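Local structure of beta sliding clamp (Caulobacter crescentus, 5WCE) at residues E45-A53 against I60-I68. The protein forms a ring-shaped head-to-tail dimer around DNA that probably tethers DNA polymerases and other proteins to it and makes synthesis processive. Numbering follows the deposited sequence.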
loop_
_atom_site.group_PDB
_atom_site.type_symbol
_atom_site.label_atom_id
_atom_site.label_comp_id
_atom_site.label_asym_id
_atom_site.label_seq_id
_atom_site.Cartn_x
_atom_site.Cartn_y
_atom_site.Cartn_z
ATOM N N GLU A 45 25.484 29.362 -4.578
ATOM C CA GLU A 45 26.812 29.952 -4.705
ATOM C C GLU A 45 27.460 29.401 -5.963
ATOM O O GLU A 45 27.366 28.227 -6.230
ATOM C CB GLU A 45 27.651 29.588 -3.472
ATOM C CG GLU A 45 28.889 30.442 -3.288
ATOM C CD GLU A 45 29.837 29.860 -2.234
ATOM O OE1 GLU A 45 29.414 28.996 -1.427
ATOM O OE2 GLU A 45 31.015 30.238 -2.218
ATOM N N GLY A 46 28.095 30.267 -6.742
ATOM C CA GLY A 46 28.796 29.860 -7.964
ATOM C C GLY A 46 27.829 29.412 -9.042
ATOM O O GLY A 46 27.056 30.209 -9.581
ATOM N N ASP A 47 27.895 28.132 -9.349
ATOM C CA ASP A 47 27.056 27.476 -10.337
ATOM C C ASP A 47 26.237 26.343 -9.719
ATOM O O ASP A 47 25.694 25.517 -10.432
ATOM C CB ASP A 47 27.941 26.890 -11.416
ATOM C CG ASP A 47 28.694 27.990 -12.183
ATOM O OD1 ASP A 47 28.070 28.940 -12.664
ATOM O OD2 ASP A 47 29.925 27.946 -12.239
ATOM N N ARG A 48 26.194 26.317 -8.395
ATOM C CA ARG A 48 25.517 25.236 -7.649
ATOM C C ARG A 48 24.507 25.734 -6.591
ATOM O O ARG A 48 24.771 26.666 -5.826
ATOM C CB ARG A 48 26.564 24.356 -6.987
ATOM C CG ARG A 48 27.266 23.467 -7.949
ATOM C CD ARG A 48 26.440 22.277 -8.394
ATOM N NE ARG A 48 27.229 21.037 -8.506
ATOM C CZ ARG A 48 26.775 19.913 -9.073
ATOM N NH1 ARG A 48 25.555 19.840 -9.554
ATOM N NH2 ARG A 48 27.533 18.820 -9.118
ATOM N N LEU A 49 23.375 25.025 -6.546
ATOM C CA LEU A 49 22.457 25.085 -5.441
ATOM C C LEU A 49 22.701 23.828 -4.591
ATOM O O LEU A 49 22.588 22.707 -5.108
ATOM C CB LEU A 49 21.018 25.097 -5.956
ATOM C CG LEU A 49 19.890 25.226 -4.925
ATOM C CD1 LEU A 49 20.132 26.377 -3.981
ATOM C CD2 LEU A 49 18.561 25.368 -5.624
ATOM N N SER A 50 23.067 24.034 -3.330
ATOM C CA SER A 50 23.239 22.964 -2.352
ATOM C C SER A 50 21.983 22.818 -1.521
ATOM O O SER A 50 21.230 23.787 -1.313
ATOM C CB SER A 50 24.436 23.207 -1.446
ATOM O OG SER A 50 25.619 23.247 -2.235
ATOM N N PHE A 51 21.747 21.574 -1.081
ATOM C CA PHE A 51 20.485 21.177 -0.434
ATOM C C PHE A 51 20.910 20.379 0.759
ATOM O O PHE A 51 21.831 19.528 0.597
ATOM C CB PHE A 51 19.677 20.280 -1.326
ATOM C CG PHE A 51 19.194 20.911 -2.605
ATOM C CD1 PHE A 51 20.030 20.963 -3.730
ATOM C CD2 PHE A 51 17.912 21.327 -2.718
ATOM C CE1 PHE A 51 19.566 21.482 -4.945
ATOM C CE2 PHE A 51 17.432 21.843 -3.921
ATOM C CZ PHE A 51 18.269 21.934 -5.022
ATOM N N SER A 52 20.373 20.672 1.934
ATOM C CA SER A 52 20.663 19.893 3.147
ATOM C C SER A 52 19.363 19.655 3.924
ATOM O O SER A 52 18.499 20.546 4.028
ATOM C CB SER A 52 21.730 20.646 3.955
ATOM O OG SER A 52 21.871 20.054 5.201
ATOM N N ALA A 53 19.188 18.437 4.433
ATOM C CA ALA A 53 18.104 18.150 5.346
ATOM C C ALA A 53 18.601 17.233 6.438
ATOM O O ALA A 53 19.573 16.480 6.239
ATOM C CB ALA A 53 16.931 17.554 4.610
ATOM N N ILE A 60 21.397 14.607 5.110
ATOM C CA ILE A 60 21.617 14.328 3.703
ATOM C C ILE A 60 21.884 15.657 3.024
ATOM O O ILE A 60 21.132 16.631 3.292
ATOM C CB ILE A 60 20.412 13.654 3.025
ATOM C CG1 ILE A 60 19.953 12.393 3.786
ATOM C CG2 ILE A 60 20.761 13.306 1.611
ATOM C CD1 ILE A 60 18.737 11.668 3.188
ATOM N N ILE A 61 22.909 15.683 2.178
ATOM C CA ILE A 61 23.250 16.876 1.360
ATOM C C ILE A 61 23.233 16.463 -0.099
ATOM O O ILE A 61 23.495 15.272 -0.442
ATOM C CB ILE A 61 24.610 17.505 1.770
ATOM C CG1 ILE A 61 24.611 17.878 3.268
ATOM C CG2 ILE A 61 24.930 18.790 1.002
ATOM C CD1 ILE A 61 25.856 18.607 3.746
ATOM N N ASP A 62 22.925 17.414 -0.987
ATOM C CA ASP A 62 22.989 17.168 -2.400
ATOM C C ASP A 62 23.206 18.481 -3.110
ATOM O O ASP A 62 23.154 19.565 -2.477
ATOM C CB ASP A 62 21.746 16.402 -2.875
ATOM C CG ASP A 62 21.925 15.690 -4.259
ATOM O OD1 ASP A 62 23.013 15.636 -4.854
ATOM O OD2 ASP A 62 20.913 15.227 -4.798
ATOM N N GLU A 63 23.610 18.411 -4.362
ATOM C CA GLU A 63 23.894 19.621 -5.121
ATOM C C GLU A 63 23.360 19.467 -6.527
ATOM O O GLU A 63 23.320 18.370 -7.063
ATOM C CB GLU A 63 25.378 19.989 -5.111
ATOM C CG GLU A 63 26.291 18.965 -5.722
ATOM C CD GLU A 63 27.731 19.439 -5.942
ATOM O OE1 GLU A 63 28.205 20.415 -5.297
ATOM O OE2 GLU A 63 28.370 18.852 -6.843
ATOM N N GLY A 64 22.899 20.567 -7.091
ATOM C CA GLY A 64 22.510 20.606 -8.499
ATOM C C GLY A 64 23.060 21.839 -9.175
ATOM O O GLY A 64 23.302 22.842 -8.512
ATOM N N PHE A 65 23.230 21.772 -10.500
ATOM C CA PHE A 65 23.658 22.947 -11.275
ATOM C C PHE A 65 22.505 23.932 -11.352
ATOM O O PHE A 65 21.340 23.502 -11.467
ATOM C CB PHE A 65 24.073 22.526 -12.667
ATOM C CG PHE A 65 25.301 21.658 -12.682
ATOM C CD1 PHE A 65 26.527 22.161 -12.198
ATOM C CD2 PHE A 65 25.228 20.364 -13.152
ATOM C CE1 PHE A 65 27.668 21.349 -12.213
ATOM C CE2 PHE A 65 26.368 19.546 -13.149
ATOM C CZ PHE A 65 27.568 20.052 -12.674
ATOM N N ALA A 66 22.833 25.214 -11.248
ATOM C CA ALA A 66 21.843 26.280 -11.344
ATOM C C ALA A 66 22.517 27.549 -11.840
ATOM O O ALA A 66 23.735 27.731 -11.663
ATOM C CB ALA A 66 21.221 26.551 -10.000
ATOM N N GLN A 67 21.717 28.422 -12.433
ATOM C CA GLN A 67 22.174 29.744 -12.791
ATOM C C GLN A 67 21.896 30.715 -11.630
ATOM O O GLN A 67 20.713 31.079 -11.351
ATOM C CB GLN A 67 21.463 30.188 -14.057
ATOM C CG GLN A 67 22.028 31.473 -14.612
ATOM C CD GLN A 67 20.935 32.325 -15.188
ATOM O OE1 GLN A 67 20.717 32.323 -16.410
ATOM N NE2 GLN A 67 20.187 33.009 -14.308
ATOM N N ILE A 68 22.973 31.146 -10.962
ATOM C CA ILE A 68 22.882 31.903 -9.730
ATOM C C ILE A 68 23.097 33.382 -10.058
ATOM O O ILE A 68 24.183 33.774 -10.465
ATOM C CB ILE A 68 23.913 31.461 -8.681
ATOM C CG1 ILE A 68 23.886 29.911 -8.405
ATOM C CG2 ILE A 68 23.711 32.221 -7.382
ATOM C CD1 ILE A 68 22.550 29.372 -8.088
HETATM O O HOH W 1 25.682 30.644 -11.963
HETATM O O HOH W 2 27.084 33.062 -9.801
#
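R48 reaches across its partner strand and lies between E63 and F65. The two strands form an antiparallel beta hairpin in the N-terminal clamp domain. Six backbone hydrogen bonds pair L49 with G64, F51 with D62 and A53 with I60. R48 CB lies 3.9 Å from G64 O. R48 CG passes G64 O and E63 OE1. The chain bends at chi2 (-76°) and again at chi3, and R48 CD comes 3.2 Å from G64 O. R48 NE lies 3.0 Å from E63 OE2. The guanidinium lies flat on the F65 ring, planes 7° apart, in a cation-pi stack with R48 CZ 3.7 Å from the F65 ring centroid. R48 NH1 sits over that ring, and F65 N and G64 C lie at the guanidinium edge. E63 CG sits over the opposite face. R48 NH2 forms a salt bridge to E63 OE2, modelled doubtfully short at 2.4 Å. On the sheet face carrying L49, F51 and D62, the F51 ring turns an edge to D62 O and packs on L17, A20 and L21 of helix 14-25. D62 OD2 is hydrogen-bonded to H23 ND1 of that helix. A66 N donates to D47 O of the type II' turn E45-R48. One water bridges G46 O and I68 N; a second donates to G46 O and I68 O.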